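Local coordinates for ATP-binding protein (Mycobacterium tuberculosis, PDB 5UKV) that probably acts as a sensor histidine kinase of a two-component system, transferring a phosphoryl group from ATP to a histidine, this chain being its dimerization and phospho-acceptor domain, at residues R33-L38 with G48-R53. The protein carries 1 engineered substitution. Residues are numbered along the deposited sequence; the frame is centred on the assembly and turned at random.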
ATOM      1  N   ARG A  33      -2.800  -3.461  10.836  1.00 23.47           N
ATOM      2  CA  ARG A  33      -3.470  -2.518  11.705  1.00 24.77           C
ATOM      3  C   ARG A  33      -4.264  -3.156  12.831  1.00 24.63           C
ATOM      4  O   ARG A  33      -4.156  -2.749  13.926  1.00 25.59           O
ATOM      5  CB  ARG A  33      -4.390  -1.623  10.921  1.00 31.42           C
ATOM      6  CG  ARG A  33      -3.697  -0.545  10.146  1.00 40.49           C
ATOM      7  CD  ARG A  33      -4.682   0.313   9.409  1.00 47.13           C
ATOM      8  NE  ARG A  33      -4.993   1.484  10.189  1.00 58.57           N
ATOM      9  CZ  ARG A  33      -5.565   2.551   9.669  1.00 62.41           C
ATOM     10  NH1 ARG A  33      -5.884   2.525   8.390  1.00 57.11           N
ATOM     11  NH2 ARG A  33      -5.805   3.619  10.410  1.00 69.42           N
ATOM     12  N   GLY A  34      -5.010  -4.189  12.517  1.00 24.15           N
ATOM     13  CA  GLY A  34      -5.771  -4.859  13.461  1.00 22.50           C
ATOM     14  C   GLY A  34      -4.930  -5.465  14.540  1.00 20.48           C
ATOM     15  O   GLY A  34      -5.294  -5.435  15.687  1.00 21.22           O
ATOM     16  N   PHE A  35      -3.826  -6.061  14.160  1.00 19.93           N
ATOM     17  CA  PHE A  35      -2.916  -6.696  15.112  1.00 21.85           C
ATOM     18  C   PHE A  35      -2.255  -5.676  16.027  1.00 23.67           C
ATOM     19  O   PHE A  35      -2.087  -5.894  17.229  1.00 21.76           O
ATOM     20  CB  PHE A  35      -1.912  -7.628  14.430  1.00 22.88           C
ATOM     21  CG  PHE A  35      -2.430  -8.969  14.081  1.00 23.69           C
ATOM     22  CD1 PHE A  35      -3.789  -9.274  14.016  1.00 27.76           C
ATOM     23  CD2 PHE A  35      -1.554 -10.050  13.941  1.00 29.20           C
ATOM     24  CE1 PHE A  35      -4.234 -10.596  13.703  1.00 28.42           C
ATOM     25  CE2 PHE A  35      -2.040 -11.374  13.640  1.00 28.85           C
ATOM     26  CZ  PHE A  35      -3.378 -11.632  13.545  1.00 27.03           C
ATOM     27  N   ALA A  36      -1.888  -4.529  15.470  1.00 23.74           N
ATOM     28  CA  ALA A  36      -1.349  -3.458  16.319  1.00 24.46           C
ATOM     29  C   ALA A  36      -2.342  -2.877  17.262  1.00 26.06           C
ATOM     30  O   ALA A  36      -2.038  -2.623  18.414  1.00 27.48           O
ATOM     31  CB  ALA A  36      -0.708  -2.361  15.460  1.00 23.90           C
ATOM     32  N   GLU A  37      -3.602  -2.775  16.863  1.00 27.19           N
ATOM     33  CA  GLU A  37      -4.636  -2.337  17.809  1.00 28.96           C
ATOM     34  C   GLU A  37      -4.843  -3.329  18.910  1.00 27.65           C
ATOM     35  O   GLU A  37      -5.062  -2.927  20.030  1.00 27.54           O
ATOM     36  CB  GLU A  37      -5.986  -2.120  17.070  1.00 34.36           C
ATOM     37  CG  GLU A  37      -7.192  -1.782  17.922  1.00 40.98           C
ATOM     38  CD  GLU A  37      -7.113  -0.412  18.562  1.00 53.08           C
ATOM     39  OE1 GLU A  37      -6.272   0.456  18.162  1.00 53.95           O
ATOM     40  OE2 GLU A  37      -7.935  -0.206  19.491  1.00 64.84           O
ATOM     41  N   LEU A  38      -4.709  -4.607  18.626  1.00 26.78           N
ATOM     42  CA  LEU A  38      -4.852  -5.662  19.666  1.00 28.85           C
ATOM     43  C   LEU A  38      -3.854  -5.456  20.763  1.00 23.95           C
ATOM     44  O   LEU A  38      -4.177  -5.444  21.968  1.00 24.24           O
ATOM     45  CB  LEU A  38      -4.784  -7.053  19.081  1.00 31.92           C
ATOM     46  CG  LEU A  38      -5.502  -8.198  19.707  1.00 41.68           C
ATOM     47  CD1 LEU A  38      -6.998  -7.929  19.721  1.00 46.73           C
ATOM     48  CD2 LEU A  38      -5.356  -9.474  18.889  1.00 46.19           C
ATOM     49  N   GLY A  48       5.474 -11.926  20.063  1.00 20.49           N
ATOM     50  CA  GLY A  48       6.295 -12.520  18.994  1.00 20.79           C
ATOM     51  C   GLY A  48       5.510 -13.108  17.841  1.00 20.71           C
ATOM     52  O   GLY A  48       5.799 -12.938  16.677  1.00 20.65           O
HETATM   53  N   MSE A  49       4.421 -13.764  18.197  1.00 21.67           N
HETATM   54  CA  MSE A  49       3.485 -14.268  17.225  1.00 21.63           C
HETATM   55  C   MSE A  49       2.769 -13.154  16.493  1.00 19.22           C
HETATM   56  O   MSE A  49       2.663 -13.243  15.306  1.00 18.89           O
HETATM   57  CB  MSE A  49       2.460 -15.223  17.809  1.00 22.30           C
HETATM   58  CG  MSE A  49       1.767 -15.830  16.618  1.00 29.25           C
HETATM   59 SE   MSE A  49       0.480 -17.181  17.170  1.00 37.38          SE
HETATM   60  CE  MSE A  49       1.878 -18.535  17.382  1.00 36.21           C
ATOM     61  N   LEU A  50       2.339 -12.118  17.198  1.00 20.50           N
ATOM     62  CA  LEU A  50       1.671 -10.991  16.656  1.00 22.51           C
ATOM     63  C   LEU A  50       2.587 -10.326  15.647  1.00 22.23           C
ATOM     64  O   LEU A  50       2.223 -10.056  14.573  1.00 23.33           O
ATOM     65  CB  LEU A  50       1.411 -10.037  17.805  1.00 27.89           C
ATOM     66  CG  LEU A  50       0.429  -8.917  17.661  1.00 33.22           C
ATOM     67  CD1 LEU A  50      -0.969  -9.420  17.571  1.00 36.74           C
ATOM     68  CD2 LEU A  50       0.500  -7.805  18.674  1.00 34.39           C
ATOM     69  N   LEU A  51       3.817 -10.138  16.032  1.00 22.36           N
ATOM     70  CA  LEU A  51       4.873  -9.508  15.197  1.00 24.46           C
ATOM     71  C   LEU A  51       5.242 -10.307  13.946  1.00 26.76           C
ATOM     72  O   LEU A  51       5.408  -9.715  12.826  1.00 21.40           O
ATOM     73  CB  LEU A  51       6.153  -9.224  16.031  1.00 25.22           C
ATOM     74  CG  LEU A  51       7.245  -8.423  15.287  1.00 24.86           C
ATOM     75  CD1 LEU A  51       6.676  -7.061  14.821  1.00 24.16           C
ATOM     76  CD2 LEU A  51       8.360  -8.213  16.180  1.00 24.63           C
ATOM     77  N   SER A  52       5.234 -11.613  14.100  1.00 25.05           N
ATOM     78  CA  SER A  52       5.481 -12.505  13.016  1.00 25.20           C
ATOM     79  C   SER A  52       4.420 -12.357  11.913  1.00 25.32           C
ATOM     80  O   SER A  52       4.715 -12.254  10.779  1.00 26.46           O
ATOM     81  CB  SER A  52       5.388 -13.899  13.585  1.00 29.45           C
ATOM     82  OG  SER A  52       5.991 -14.799  12.773  1.00 37.20           O
ATOM     83  N   ARG A  53       3.164 -12.287  12.308  1.00 25.51           N
ATOM     84  CA  ARG A  53       2.109 -12.109  11.347  1.00 25.74           C
ATOM     85  C   ARG A  53       2.256 -10.754  10.685  1.00 24.54           C
ATOM     86  O   ARG A  53       2.073 -10.643   9.524  1.00 22.80           O
ATOM     87  CB  ARG A  53       0.735 -12.253  11.959  1.00 29.57           C
ATOM     88  CG  ARG A  53      -0.402 -11.922  10.994  1.00 35.75           C
ATOM     89  CD  ARG A  53      -0.350 -12.718   9.685  1.00 45.11           C
ATOM     90  NE  ARG A  53      -0.308 -14.142   9.921  1.00 49.33           N
ATOM     91  CZ  ARG A  53      -0.256 -15.074   8.992  1.00 54.62           C
ATOM     92  NH1 ARG A  53      -0.234 -14.748   7.724  1.00 54.71           N
ATOM     93  NH2 ARG A  53      -0.250 -16.346   9.343  1.00 52.44           N
TER
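Phe35 has CG anti to its own carbonyl carbon (chi1 -80°) and Leu50 has CG opposite the backbone N (chi1 -164°); these torsions point the ring and the isopropyl group so that they lie alongside each other, running opposite ways, between helices 2-40 and 47-71. The phenyl group leaves its helix toward the partner, while the bond from CA to CB of Leu50 runs to one flank and its isopropyl end makes the approach. Methyl CD1 of Leu50 lies 3.7 Å from Phe35 CD2, oblique to the ring, and also packs on the CB of Phe35. The other methyl, CD2, rests 3.5 Å from the carbonyl O of Phe35, so the leucine fork covers both ring base and backbone. The closest CA atoms across the two segments are those of Phe35 and Leu50, 6.5 Å apart. Phenylalanine suits its place because a broad, flat group can meet Leu50 while staying partly exposed. The Arg53 stem lies beside the ring but is modelled too close, so that detail is doubtful; bends at chi2 and chi3 lead its guanidinium away to a salt bridge with Glu57. Leu50, buried, also touches Tyr39 and Ala44, whereas Arg53 suits the exposed margin, its methylene stem apolar and its tip charged. The contact joins the two helices of the dimerization and histidine phosphotransfer (DHp) hairpin near their connecting loop. With no hydrogen bond between the segments, their association here rests on modest, partly buried apolar contact centred on Phe35 and Leu50.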